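Local structure of hydrolase, HD family (Bacillus thuringiensis serovar konkukian, 3DJB) at residues 169-181 with 194-208. The protein probably acts as a metal-dependent hydrolase of the HD family, an all-helical protein with a bound magnesium ion. The protein carries 3 engineered substitutions. Numbering follows the deposited sequence.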
loop_
_atom_site.group_PDB
_atom_site.type_symbol
_atom_site.label_atom_id
_atom_site.label_comp_id
_atom_site.label_asym_id
_atom_site.label_seq_id
_atom_site.Cartn_x
_atom_site.Cartn_y
_atom_site.Cartn_z
ATOM N N SER A 169 6.916 0.743 7.553
ATOM C CA SER A 169 6.745 0.040 6.288
ATOM C C SER A 169 7.455 0.663 5.110
ATOM O O SER A 169 7.948 -0.047 4.249
ATOM C CB SER A 169 5.262 -0.076 5.941
ATOM O OG SER A 169 4.534 -0.701 6.984
ATOM N N LEU A 170 7.503 1.985 5.052
ATOM C CA LEU A 170 8.148 2.639 3.923
ATOM C C LEU A 170 9.629 2.342 3.854
ATOM O O LEU A 170 10.198 2.249 2.765
ATOM C CB LEU A 170 7.962 4.151 3.975
ATOM C CG LEU A 170 8.426 4.846 2.700
ATOM C CD1 LEU A 170 7.245 5.052 1.809
ATOM C CD2 LEU A 170 9.054 6.172 3.031
ATOM N N ASN A 171 10.262 2.195 5.008
ATOM C CA ASN A 171 11.693 1.919 5.029
ATOM C C ASN A 171 12.021 0.576 4.383
ATOM O O ASN A 171 13.009 0.457 3.654
ATOM C CB ASN A 171 12.218 1.979 6.468
ATOM C CG ASN A 171 12.341 3.412 6.985
ATOM O OD1 ASN A 171 12.330 3.652 8.192
ATOM N ND2 ASN A 171 12.476 4.370 6.065
ATOM N N HIS A 172 11.185 -0.426 4.636
ATOM C CA HIS A 172 11.391 -1.758 4.069
ATOM C C HIS A 172 11.750 -1.671 2.579
ATOM O O HIS A 172 12.472 -2.520 2.055
ATOM C CB HIS A 172 10.125 -2.615 4.267
ATOM C CG HIS A 172 10.229 -4.014 3.726
ATOM N ND1 HIS A 172 10.448 -4.288 2.391
ATOM C CD2 HIS A 172 10.107 -5.218 4.336
ATOM C CE1 HIS A 172 10.453 -5.595 2.204
ATOM N NE2 HIS A 172 10.247 -6.183 3.368
ATOM N N PHE A 173 11.266 -0.641 1.894
ATOM C CA PHE A 173 11.567 -0.520 0.481
ATOM C C PHE A 173 13.066 -0.432 0.248
ATOM O O PHE A 173 13.655 -1.311 -0.394
ATOM C CB PHE A 173 10.838 0.684 -0.112
ATOM C CG PHE A 173 9.343 0.514 -0.152
ATOM C CD1 PHE A 173 8.517 1.334 0.600
ATOM C CD2 PHE A 173 8.765 -0.520 -0.891
ATOM C CE1 PHE A 173 7.151 1.131 0.612
ATOM C CE2 PHE A 173 7.396 -0.725 -0.880
ATOM C CZ PHE A 173 6.591 0.096 -0.124
ATOM N N TYR A 174 13.688 0.618 0.775
ATOM C CA TYR A 174 15.130 0.800 0.629
ATOM C C TYR A 174 15.847 -0.375 1.270
ATOM O O TYR A 174 16.843 -0.871 0.739
ATOM C CB TYR A 174 15.581 2.079 1.321
ATOM C CG TYR A 174 14.932 3.311 0.772
ATOM C CD1 TYR A 174 15.032 3.629 -0.583
ATOM C CD2 TYR A 174 14.204 4.165 1.603
ATOM C CE1 TYR A 174 14.420 4.766 -1.093
ATOM C CE2 TYR A 174 13.591 5.304 1.104
ATOM C CZ TYR A 174 13.701 5.596 -0.242
ATOM O OH TYR A 174 13.084 6.722 -0.723
ATOM N N GLU A 175 15.317 -0.813 2.412
ATOM C CA GLU A 175 15.879 -1.921 3.170
ATOM C C GLU A 175 16.245 -3.128 2.320
ATOM O O GLU A 175 17.422 -3.436 2.138
ATOM C CB GLU A 175 14.900 -2.360 4.264
ATOM C CG GLU A 175 15.515 -2.422 5.652
ATOM C CD GLU A 175 15.859 -1.043 6.187
ATOM O OE1 GLU A 175 14.956 -0.357 6.727
ATOM O OE2 GLU A 175 17.036 -0.636 6.056
ATOM N N LYS A 176 15.236 -3.816 1.797
ATOM C CA LYS A 176 15.493 -5.007 1.009
ATOM C C LYS A 176 14.526 -5.203 -0.148
ATOM O O LYS A 176 14.003 -6.298 -0.331
ATOM C CB LYS A 176 15.468 -6.248 1.925
ATOM C CG LYS A 176 16.516 -6.230 3.065
ATOM C CD LYS A 176 16.539 -7.532 3.880
ATOM C CE LYS A 176 15.244 -7.769 4.647
ATOM N NZ LYS A 176 15.199 -9.116 5.302
ATOM N N LEU A 177 14.288 -4.154 -0.932
ATOM C CA LEU A 177 13.383 -4.260 -2.078
ATOM C C LEU A 177 13.901 -3.536 -3.316
ATOM O O LEU A 177 13.967 -4.120 -4.394
ATOM C CB LEU A 177 11.981 -3.733 -1.724
ATOM C CG LEU A 177 10.920 -4.732 -1.249
ATOM C CD1 LEU A 177 9.545 -4.076 -1.181
ATOM C CD2 LEU A 177 10.879 -5.882 -2.219
ATOM N N LEU A 178 14.261 -2.268 -3.169
ATOM C CA LEU A 178 14.766 -1.523 -4.308
ATOM C C LEU A 178 16.058 -2.140 -4.833
ATOM O O LEU A 178 16.433 -1.918 -5.982
ATOM C CB LEU A 178 15.002 -0.058 -3.935
ATOM C CG LEU A 178 13.762 0.805 -3.725
ATOM C CD1 LEU A 178 14.181 2.233 -3.453
ATOM C CD2 LEU A 178 12.887 0.754 -4.967
ATOM N N LYS A 179 16.732 -2.923 -3.994
ATOM C CA LYS A 179 17.983 -3.563 -4.387
ATOM C C LYS A 179 17.771 -4.981 -4.927
ATOM O O LYS A 179 18.689 -5.806 -4.895
ATOM C CB LYS A 179 18.948 -3.613 -3.198
ATOM C CG LYS A 179 18.496 -4.515 -2.055
ATOM C CD LYS A 179 19.483 -4.493 -0.888
ATOM C CE LYS A 179 19.493 -3.139 -0.189
ATOM N NZ LYS A 179 20.380 -3.110 1.003
ATOM N N LEU A 180 16.564 -5.256 -5.428
ATOM C CA LEU A 180 16.221 -6.569 -5.981
ATOM C C LEU A 180 16.346 -6.621 -7.482
ATOM O O LEU A 180 16.492 -7.696 -8.048
ATOM C CB LEU A 180 14.803 -6.967 -5.590
ATOM C CG LEU A 180 14.684 -7.510 -4.172
ATOM C CD1 LEU A 180 13.229 -7.703 -3.835
ATOM C CD2 LEU A 180 15.442 -8.823 -4.061
ATOM N N LYS A 181 16.276 -5.460 -8.120
ATOM C CA LYS A 181 16.395 -5.369 -9.570
ATOM C C LYS A 181 17.834 -5.583 -10.018
ATOM O O LYS A 181 18.130 -5.625 -11.209
ATOM C CB LYS A 181 15.884 -4.007 -10.054
ATOM C CG LYS A 181 16.467 -2.812 -9.313
ATOM C CD LYS A 181 17.762 -2.285 -9.919
ATOM C CE LYS A 181 17.509 -1.464 -11.173
ATOM N NZ LYS A 181 16.901 -2.282 -12.257
ATOM N N GLU A 194 13.371 -3.315 -14.130
ATOM C CA GLU A 194 13.664 -1.896 -14.199
ATOM C C GLU A 194 12.353 -1.128 -14.244
ATOM O O GLU A 194 12.203 -0.113 -13.584
ATOM C CB GLU A 194 14.475 -1.586 -15.450
ATOM C CG GLU A 194 15.943 -1.313 -15.169
ATOM C CD GLU A 194 16.155 -0.027 -14.390
ATOM O OE1 GLU A 194 17.277 0.172 -13.869
ATOM O OE2 GLU A 194 15.203 0.786 -14.307
ATOM N N VAL A 195 11.393 -1.621 -15.015
ATOM C CA VAL A 195 10.124 -0.933 -15.116
ATOM C C VAL A 195 9.423 -1.002 -13.771
ATOM O O VAL A 195 8.900 0.006 -13.293
ATOM C CB VAL A 195 9.226 -1.552 -16.207
ATOM C CG1 VAL A 195 8.263 -0.515 -16.711
ATOM C CG2 VAL A 195 10.070 -2.070 -17.351
ATOM N N ARG A 196 9.419 -2.183 -13.156
ATOM C CA ARG A 196 8.773 -2.372 -11.848
ATOM C C ARG A 196 9.455 -1.519 -10.775
ATOM O O ARG A 196 8.783 -0.836 -9.980
ATOM C CB ARG A 196 8.858 -3.831 -11.381
ATOM C CG ARG A 196 7.885 -4.831 -12.003
ATOM C CD ARG A 196 7.262 -5.641 -10.873
ATOM N NE ARG A 196 6.795 -6.958 -11.272
ATOM C CZ ARG A 196 6.020 -7.196 -12.322
ATOM N NH1 ARG A 196 5.626 -6.200 -13.095
ATOM N NH2 ARG A 196 5.618 -8.429 -12.588
ATOM N N HIS A 197 10.791 -1.595 -10.751
ATOM C CA HIS A 197 11.615 -0.863 -9.788
ATOM C C HIS A 197 11.364 0.631 -9.890
ATOM O O HIS A 197 11.186 1.316 -8.885
ATOM C CB HIS A 197 13.109 -1.163 -10.017
ATOM C CG HIS A 197 14.023 -0.495 -9.030
ATOM N ND1 HIS A 197 14.767 0.625 -9.336
ATOM C CD2 HIS A 197 14.314 -0.794 -7.739
ATOM C CE1 HIS A 197 15.479 0.986 -8.281
ATOM N NE2 HIS A 197 15.221 0.143 -7.299
ATOM N N ARG A 198 11.337 1.120 -11.122
ATOM C CA ARG A 198 11.111 2.526 -11.386
ATOM C C ARG A 198 9.832 2.988 -10.708
ATOM O O ARG A 198 9.827 4.041 -10.072
ATOM C CB ARG A 198 11.000 2.756 -12.888
ATOM C CG ARG A 198 11.184 4.193 -13.334
ATOM C CD ARG A 198 11.051 4.278 -14.844
ATOM N NE ARG A 198 11.749 3.177 -15.510
ATOM C CZ ARG A 198 13.049 2.907 -15.382
ATOM N NH1 ARG A 198 13.580 1.879 -16.030
ATOM N NH2 ARG A 198 13.827 3.657 -14.606
ATOM N N TYR A 199 8.759 2.201 -10.835
ATOM C CA TYR A 199 7.463 2.555 -10.247
ATOM C C TYR A 199 7.531 2.739 -8.726
ATOM O O TYR A 199 6.959 3.689 -8.189
ATOM C CB TYR A 199 6.384 1.512 -10.618
ATOM C CG TYR A 199 4.961 1.961 -10.274
ATOM C CD1 TYR A 199 4.211 1.301 -9.303
ATOM C CD2 TYR A 199 4.420 3.116 -10.841
ATOM C CE1 TYR A 199 2.964 1.788 -8.894
ATOM C CE2 TYR A 199 3.176 3.619 -10.446
ATOM C CZ TYR A 199 2.457 2.960 -9.469
ATOM O OH TYR A 199 1.275 3.503 -9.023
HETATM N N MSE A 200 8.229 1.842 -8.032
HETATM C CA MSE A 200 8.364 1.965 -6.590
HETATM C C MSE A 200 9.118 3.262 -6.271
HETATM O O MSE A 200 8.868 3.900 -5.251
HETATM C CB MSE A 200 9.099 0.746 -6.014
HETATM C CG MSE A 200 8.343 -0.576 -6.183
HETATM SE SE MSE A 200 9.163 -2.132 -5.305
HETATM C CE MSE A 200 8.102 -2.253 -3.685
ATOM N N GLU A 201 10.029 3.659 -7.155
ATOM C CA GLU A 201 10.800 4.889 -6.958
ATOM C C GLU A 201 9.876 6.102 -7.059
ATOM O O GLU A 201 9.785 6.906 -6.124
ATOM C CB GLU A 201 11.934 4.995 -8.001
ATOM C CG GLU A 201 12.992 3.881 -7.861
ATOM C CD GLU A 201 14.229 4.043 -8.759
ATOM O OE1 GLU A 201 14.094 4.020 -10.012
ATOM O OE2 GLU A 201 15.342 4.171 -8.191
ATOM N N GLN A 202 9.195 6.218 -8.197
ATOM C CA GLN A 202 8.260 7.307 -8.460
ATOM C C GLN A 202 7.171 7.333 -7.401
ATOM O O GLN A 202 6.714 8.404 -7.005
ATOM C CB GLN A 202 7.630 7.128 -9.840
ATOM C CG GLN A 202 8.646 7.000 -10.954
ATOM C CD GLN A 202 8.094 6.283 -12.171
ATOM O OE1 GLN A 202 8.843 5.928 -13.086
ATOM N NE2 GLN A 202 6.780 6.064 -12.191
ATOM N N PHE A 203 6.746 6.156 -6.951
ATOM C CA PHE A 203 5.720 6.077 -5.913
ATOM C C PHE A 203 6.209 6.777 -4.640
ATOM O O PHE A 203 5.586 7.737 -4.177
ATOM C CB PHE A 203 5.380 4.615 -5.607
ATOM C CG PHE A 203 4.478 4.439 -4.421
ATOM C CD1 PHE A 203 4.995 4.405 -3.134
ATOM C CD2 PHE A 203 3.112 4.312 -4.590
ATOM C CE1 PHE A 203 4.159 4.249 -2.028
ATOM C CE2 PHE A 203 2.272 4.156 -3.492
ATOM C CZ PHE A 203 2.798 4.124 -2.210
ATOM N N ILE A 204 7.326 6.297 -4.084
ATOM C CA ILE A 204 7.905 6.877 -2.874
ATOM C C ILE A 204 8.203 8.361 -3.118
ATOM O O ILE A 204 8.443 9.126 -2.178
ATOM C CB ILE A 204 9.199 6.116 -2.441
ATOM C CG1 ILE A 204 8.869 4.643 -2.162
ATOM C CG2 ILE A 204 9.774 6.713 -1.167
ATOM C CD1 ILE A 204 10.029 3.842 -1.583
ATOM N N GLU A 205 8.158 8.767 -4.383
ATOM C CA GLU A 205 8.399 10.155 -4.740
ATOM C C GLU A 205 7.093 10.915 -4.631
ATOM O O GLU A 205 7.076 12.083 -4.250
ATOM C CB GLU A 205 8.920 10.254 -6.164
ATOM C CG GLU A 205 9.633 11.553 -6.465
ATOM C CD GLU A 205 10.624 11.398 -7.601
ATOM O OE1 GLU A 205 10.165 11.056 -8.725
ATOM O OE2 GLU A 205 11.850 11.609 -7.367
ATOM N N GLN A 206 5.995 10.256 -4.976
ATOM C CA GLN A 206 4.700 10.897 -4.887
ATOM C C GLN A 206 4.241 10.777 -3.459
ATOM O O GLN A 206 3.509 11.616 -2.967
ATOM C CB GLN A 206 3.686 10.208 -5.781
ATOM C CG GLN A 206 2.255 10.620 -5.497
ATOM C CD GLN A 206 1.925 11.978 -6.064
ATOM O OE1 GLN A 206 0.986 12.645 -5.615
ATOM N NE2 GLN A 206 2.688 12.394 -7.073
ATOM N N PHE A 207 4.667 9.718 -2.790
ATOM C CA PHE A 207 4.266 9.522 -1.411
ATOM C C PHE A 207 4.848 10.595 -0.532
ATOM O O PHE A 207 4.158 11.133 0.319
ATOM C CB PHE A 207 4.724 8.152 -0.914
ATOM C CG PHE A 207 4.471 7.902 0.556
ATOM C CD1 PHE A 207 5.290 8.457 1.531
ATOM C CD2 PHE A 207 3.446 7.051 0.957
ATOM C CE1 PHE A 207 5.090 8.155 2.881
ATOM C CE2 PHE A 207 3.245 6.750 2.302
ATOM C CZ PHE A 207 4.068 7.299 3.260
HETATM N N MSE A 208 6.119 10.911 -0.744
HETATM C CA MSE A 208 6.806 11.907 0.076
HETATM C C MSE A 208 6.267 13.322 -0.045
HETATM O O MSE A 208 6.032 13.993 0.961
HETATM C CB MSE A 208 8.294 11.899 -0.255
HETATM C CG MSE A 208 9.171 11.843 0.984
HETATM SE SE MSE A 208 8.555 10.486 2.234
HETATM C CE MSE A 208 8.847 8.925 1.121
#
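K181 NZ forms a salt bridge with E194 OE1 at 3.0 Å, a weak hydrogen bond by its geometry. The E194 carboxylate is shared, since R198 reaches its other oxygen, and the three residues make a salt-bridge network. It lies at one end of a roughly antiparallel helix pair in this all-helical fold, in which helix 171-176 and the turns after it run back along helix 187-211. The segment axes make an angle of 145° and approach to 11.6 Å.

The lysine chain bends at chi2, chi3 and chi4. This curls it over H197, with K181 CG above one face of the H197 imidazole in a CH-pi contact, 3.5 Å from the ring centroid. L178 O lies 2.7 Å from H197 NE2, and L178 CD2 packs close to the same nitrogen.

Further along, the contact is apolar and largely buried. The M200 methyl CE meets the F173 ring at its edge and also touches L177 CD1. I204 splits its branches: CD1 packs on F173 CB at 3.6 Å, and CG2 lies by Y174 OH.

F173 also touches T135 of helix 129-142. F207 also packs on I130 of the second subunit, so helix 187-211 takes part in the subunit contact as well. The bound magnesium ion lies about 13 Å from the L177 side chain. At the other end, with CG of L170 anti to the backbone N (chi1 -171°), the side chain reaches F207. L170 CD1 sits over the centre of the F207 ring, 3.9 Å from the centroid, while L170 CD2 touches M208 CE.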